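Local coordinates for lysin (Enterococcus phage IMEEF1, PDB 6IST), which probably cleaves the peptidoglycan of enterococcal cell walls through a CHAP domain that binds a calcium ion, at residues R39-R44 / P138-A143; Q182-G187 / N200-L205. All blocks are in the same frame, centred on the assembly; numbering follows the deposited sequence.

How the contacts relate
Contact 1 is partly buried and packs the end of helix 29-41, in the CHAP region, against the chain that leaves strand 132-137. Contact 2 is buried, partly by another chain of the assembly, and packs strand 180-186 against helix 196-208. They do not touch: their centres lie 19 Å apart, their nearest atoms about 10 Å. Both reach the same mixed sheet. The 39-44 segment runs on into the short edge strand 43-44, which takes no part in contact 1, whereas strand 180-186 lies inside the sheet. In contact 1 a partly exposed phenylalanine at a helix end meets loop prolines and a tyrosine; in contact 2 a buried one meets aliphatic groups between sheet and helix.

Contact 1. Residues R39-R44 / P138-A143; sequences RFFGWR and PPYEAA
The ring of Phe41 points its far end into a corner made by Pro138, Pro139 and Tyr140. Its CG lies anti to the carbonyl carbon (chi1 -68°), which sends the ring out from the last turn of helix 29-41 towards the other segment. Three consecutive residues then receive it. The side chains of Phe41 and Pro138 run at about a right angle, and Pro138 CB lies neither over the ring face nor at its edge, 3.4 Å from Phe41 CZ. Pro139 approaches from the opposite direction, and its CD is 3.7 Å from Phe41 CE1. The carbonyl oxygen of Pro139 sits at the ring edge, near the plane, 3.6 Å from Phe41 CE1.

Tyr140 completes the corner. The edge of Phe41 is turned towards the Tyr140 face in an offset edge-to-face pair. The centroids are 5.7 Å apart and the planes meet at 67°. The closest atoms of this pair are Phe41 CZ and Tyr140 CE1, at 3.8 Å. The phenol end of Tyr140 is held elsewhere, since its OH is hydrogen-bonded to Gly75 O. That bond should help to fix the ring.

Phe41 also makes an edge-to-face pair with Phe61, and Val2 touches it. Gly42, the first residue beyond the helix, has positive phi and turns the chain out of helical geometry. Earlier in that helix lies the calcium ligand Asp31. The contact joins this helix to the connection that leads out of strand 132-137. Its chemistry is apolar and aromatic, so shape and ring orientation, rather than polar bonds between the segments, fit the two together.

Contact 2. Residues Q182-G187 / N200-L205; sequences QWFVIG and NEANDL
The backbone N of Leu205 donates to Glu201 O at 2.9 Å, a bond inside helix 196-208. This turn presents Leu205 and Ala202 to Phe184 of the strand. Contact across the segments is apolar. Ala202 CB stands almost straight over the middle of the Phe184 ring, 3.6 Å from the centroid and 7° off the normal, a CH-pi contact. Ile186 CB, from the same strand as Phe184, lies on the opposite face, offset towards the rim. The ring is thus held between a helix methyl and its own strand neighbour. Its CG is anti to the backbone N (chi1 -178°), which extends the ring towards the helix. Leu205 crosses it at about a right angle. Leu205 CD1 reaches Phe184 CE2 at 3.6 Å, obliquely, and Ile186 CD1 at 4.2 Å.

The segments run roughly parallel: their axes come within 9.8 Å, and their N-to-C directions differ by 32°. Ile206 and Met168 also touch Phe184. Side chains of another chain pack on Phe184, Ile186 and Leu205, so this apolar patch is shared. Strands 180-186 and 189-192 form an antiparallel hairpin. Helix 196-208 follows and packs back on strand 180-186, over the mixed sheet and away from the calcium site.

Contact 1. Residues R39-R44 / P138-A143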
# COMPACT_ATOMS: atom_id res chain seq x y z
N ARG C 39 11.38 -6.63 -6.32
CA ARG C 39 12.10 -5.43 -6.76
C ARG C 39 11.44 -4.75 -7.93
O ARG C 39 11.45 -3.52 -8.01
CB ARG C 39 13.46 -5.80 -7.31
CG ARG C 39 14.47 -6.01 -6.30
CD ARG C 39 15.82 -6.29 -6.98
NE ARG C 39 16.49 -7.01 -5.94
CZ ARG C 39 17.07 -6.46 -4.88
NH1 ARG C 39 17.19 -5.14 -4.74
NH2 ARG C 39 17.59 -7.27 -3.98
N PHE C 40 10.95 -5.52 -8.89
CA PHE C 40 10.43 -4.91 -10.09
C PHE C 40 8.95 -4.62 -10.11
O PHE C 40 8.51 -3.62 -10.73
CB PHE C 40 10.80 -5.72 -11.29
CG PHE C 40 12.27 -5.60 -11.64
CD1 PHE C 40 12.71 -4.59 -12.49
CD2 PHE C 40 13.14 -6.48 -11.14
CE1 PHE C 40 14.06 -4.43 -12.73
CE2 PHE C 40 14.48 -6.35 -11.35
CZ PHE C 40 14.94 -5.33 -12.15
N PHE C 41 8.17 -5.47 -9.50
CA PHE C 41 6.72 -5.33 -9.53
C PHE C 41 6.06 -5.07 -8.18
O PHE C 41 4.87 -4.93 -8.13
CB PHE C 41 6.13 -6.58 -10.13
CG PHE C 41 6.46 -6.73 -11.56
CD1 PHE C 41 5.78 -6.00 -12.47
CD2 PHE C 41 7.48 -7.58 -11.98
CE1 PHE C 41 6.06 -6.15 -13.82
CE2 PHE C 41 7.81 -7.67 -13.31
CZ PHE C 41 7.13 -6.91 -14.21
N GLY C 42 6.82 -5.07 -7.12
CA GLY C 42 6.28 -4.82 -5.77
C GLY C 42 5.37 -5.98 -5.36
O GLY C 42 4.53 -5.80 -4.46
N TRP C 43 5.55 -7.15 -5.95
CA TRP C 43 4.73 -8.35 -5.65
C TRP C 43 5.63 -9.33 -4.88
O TRP C 43 6.70 -9.71 -5.40
CB TRP C 43 4.26 -8.99 -6.91
CG TRP C 43 3.55 -10.35 -6.69
CD1 TRP C 43 2.68 -10.65 -5.69
CD2 TRP C 43 3.62 -11.48 -7.51
NE1 TRP C 43 2.24 -11.91 -5.81
CE2 TRP C 43 2.75 -12.44 -6.97
CE3 TRP C 43 4.27 -11.78 -8.69
CZ2 TRP C 43 2.61 -13.67 -7.52
CZ3 TRP C 43 4.13 -13.02 -9.22
CH2 TRP C 43 3.30 -13.95 -8.66
N ARG C 44 5.22 -9.78 -3.68
CA ARG C 44 5.91 -10.91 -2.99
C ARG C 44 5.06 -12.19 -3.13
O ARG C 44 4.06 -12.38 -2.44
CB ARG C 44 6.17 -10.58 -1.50
CG ARG C 44 6.85 -11.69 -0.75
CD ARG C 44 7.23 -11.31 0.71
NE ARG C 44 6.06 -11.63 1.57
CZ ARG C 44 5.97 -11.54 2.91
NH1 ARG C 44 4.84 -11.91 3.53
NH2 ARG C 44 7.02 -11.16 3.64
N PRO C 138 4.46 -11.56 -16.25
CA PRO C 138 4.29 -10.20 -15.66
C PRO C 138 3.94 -9.24 -16.80
O PRO C 138 4.25 -9.53 -17.99
CB PRO C 138 5.66 -9.83 -15.11
CG PRO C 138 6.38 -11.11 -14.98
CD PRO C 138 5.85 -12.01 -16.11
N PRO C 139 3.34 -8.14 -16.45
CA PRO C 139 2.99 -7.09 -17.43
C PRO C 139 4.19 -6.18 -17.74
O PRO C 139 4.55 -5.32 -16.97
CB PRO C 139 1.90 -6.33 -16.73
CG PRO C 139 2.16 -6.47 -15.29
CD PRO C 139 2.94 -7.74 -15.09
N TYR C 140 4.86 -6.43 -18.85
CA TYR C 140 6.00 -5.64 -19.26
C TYR C 140 5.51 -4.53 -20.22
O TYR C 140 4.52 -4.73 -20.92
CB TYR C 140 7.00 -6.53 -19.99
CG TYR C 140 7.73 -7.48 -19.07
CD1 TYR C 140 8.56 -6.99 -18.08
CD2 TYR C 140 7.56 -8.86 -19.15
CE1 TYR C 140 9.25 -7.84 -17.22
CE2 TYR C 140 8.24 -9.71 -18.27
CZ TYR C 140 9.06 -9.21 -17.29
OH TYR C 140 9.72 -10.10 -16.38
N GLU C 141 6.23 -3.43 -20.31
CA GLU C 141 6.03 -2.40 -21.39
C GLU C 141 6.11 -2.95 -22.82
O GLU C 141 6.93 -3.82 -23.11
CB GLU C 141 7.10 -1.29 -21.26
CG GLU C 141 6.94 -0.07 -22.19
CD GLU C 141 8.28 0.60 -22.57
OE1 GLU C 141 8.69 0.51 -23.76
OE2 GLU C 141 8.92 1.24 -21.68
N ALA C 142 5.25 -2.42 -23.70
CA ALA C 142 5.29 -2.66 -25.16
C ALA C 142 4.93 -4.08 -25.65
O ALA C 142 5.12 -4.37 -26.85
CB ALA C 142 6.64 -2.21 -25.75
N ALA C 143 4.41 -4.95 -24.77
CA ALA C 143 4.04 -6.34 -25.13
C ALA C 143 3.23 -7.02 -24.02
O ALA C 143 3.73 -7.23 -22.92
CB ALA C 143 5.29 -7.17 -25.44

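Contact 2. Residues Q182-G187 / N200-L205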
# COMPACT_ATOMS: atom_id res chain seq x y z
N GLN C 182 -8.58 -11.57 -0.55
CA GLN C 182 -8.01 -10.31 -0.93
C GLN C 182 -8.75 -9.21 -0.12
O GLN C 182 -10.02 -9.27 -0.03
CB GLN C 182 -8.20 -10.08 -2.42
CG GLN C 182 -7.61 -11.14 -3.35
CD GLN C 182 -7.36 -10.65 -4.75
OE1 GLN C 182 -7.06 -9.45 -4.99
NE2 GLN C 182 -7.47 -11.57 -5.72
N TRP C 183 -7.98 -8.23 0.38
CA TRP C 183 -8.47 -7.16 1.20
C TRP C 183 -8.02 -5.82 0.65
O TRP C 183 -6.95 -5.75 0.11
CB TRP C 183 -7.95 -7.33 2.63
CG TRP C 183 -8.58 -8.43 3.38
CD1 TRP C 183 -8.32 -9.75 3.28
CD2 TRP C 183 -9.62 -8.29 4.35
NE1 TRP C 183 -9.13 -10.46 4.12
CE2 TRP C 183 -9.92 -9.58 4.82
CE3 TRP C 183 -10.30 -7.19 4.87
CZ2 TRP C 183 -10.87 -9.81 5.80
CZ3 TRP C 183 -11.23 -7.40 5.87
CH2 TRP C 183 -11.50 -8.70 6.34
N PHE C 184 -8.86 -4.80 0.78
CA PHE C 184 -8.59 -3.44 0.26
C PHE C 184 -8.56 -2.47 1.38
O PHE C 184 -9.49 -2.39 2.14
CB PHE C 184 -9.64 -3.14 -0.75
CG PHE C 184 -9.54 -1.81 -1.45
CD1 PHE C 184 -8.36 -1.34 -1.95
CD2 PHE C 184 -10.69 -1.08 -1.67
CE1 PHE C 184 -8.31 -0.13 -2.60
CE2 PHE C 184 -10.67 0.13 -2.35
CZ PHE C 184 -9.46 0.60 -2.80
N VAL C 185 -7.49 -1.69 1.45
CA VAL C 185 -7.36 -0.64 2.42
C VAL C 185 -7.66 0.67 1.74
O VAL C 185 -7.09 0.96 0.68
CB VAL C 185 -5.92 -0.64 3.00
CG1 VAL C 185 -5.67 0.54 3.92
CG2 VAL C 185 -5.70 -1.97 3.69
N ILE C 186 -8.61 1.41 2.31
CA ILE C 186 -9.03 2.69 1.78
C ILE C 186 -9.68 3.49 2.91
O ILE C 186 -10.44 2.94 3.68
CB ILE C 186 -10.05 2.51 0.62
CG1 ILE C 186 -10.53 3.87 0.10
CG2 ILE C 186 -11.21 1.63 1.01
CD1 ILE C 186 -11.21 3.86 -1.24
N GLY C 187 -9.36 4.78 2.94
CA GLY C 187 -9.90 5.70 3.99
C GLY C 187 -9.66 5.26 5.42
O GLY C 187 -10.48 5.48 6.28
N ASN C 200 -11.15 -6.06 -9.30
CA ASN C 200 -10.93 -5.17 -10.43
C ASN C 200 -11.31 -3.71 -10.17
O ASN C 200 -10.57 -2.75 -10.54
CB ASN C 200 -11.69 -5.73 -11.66
CG ASN C 200 -11.06 -7.05 -12.18
OD1 ASN C 200 -9.94 -7.44 -11.83
ND2 ASN C 200 -11.80 -7.72 -13.02
N GLU C 201 -12.44 -3.51 -9.54
CA GLU C 201 -12.80 -2.15 -9.17
C GLU C 201 -11.83 -1.49 -8.13
O GLU C 201 -11.52 -0.27 -8.21
CB GLU C 201 -14.27 -2.09 -8.71
CG GLU C 201 -15.26 -2.52 -9.79
CD GLU C 201 -15.52 -1.45 -10.86
OE1 GLU C 201 -15.03 -0.29 -10.73
OE2 GLU C 201 -16.19 -1.80 -11.85
N ALA C 202 -11.38 -2.24 -7.13
CA ALA C 202 -10.40 -1.71 -6.19
C ALA C 202 -9.11 -1.40 -6.91
O ALA C 202 -8.55 -0.32 -6.67
CB ALA C 202 -10.15 -2.67 -5.04
N ASN C 203 -8.67 -2.25 -7.86
CA ASN C 203 -7.48 -1.88 -8.63
C ASN C 203 -7.66 -0.63 -9.50
O ASN C 203 -6.69 0.15 -9.74
CB ASN C 203 -6.91 -3.05 -9.45
CG ASN C 203 -6.03 -3.93 -8.57
OD1 ASN C 203 -5.10 -3.43 -7.89
ND2 ASN C 203 -6.31 -5.19 -8.54
N ASP C 204 -8.87 -0.43 -9.96
CA ASP C 204 -9.16 0.79 -10.72
C ASP C 204 -9.07 2.01 -9.83
O ASP C 204 -8.55 3.04 -10.27
CB ASP C 204 -10.51 0.72 -11.38
CG ASP C 204 -10.53 -0.26 -12.56
OD1 ASP C 204 -9.43 -0.67 -13.05
OD2 ASP C 204 -11.65 -0.63 -13.00
N LEU C 205 -9.59 1.92 -8.60
CA LEU C 205 -9.42 3.00 -7.64
C LEU C 205 -7.94 3.31 -7.39
O LEU C 205 -7.50 4.49 -7.47
CB LEU C 205 -10.12 2.67 -6.33
CG LEU C 205 -11.65 2.58 -6.33
CD1 LEU C 205 -12.12 2.14 -4.97
CD2 LEU C 205 -12.21 3.92 -6.62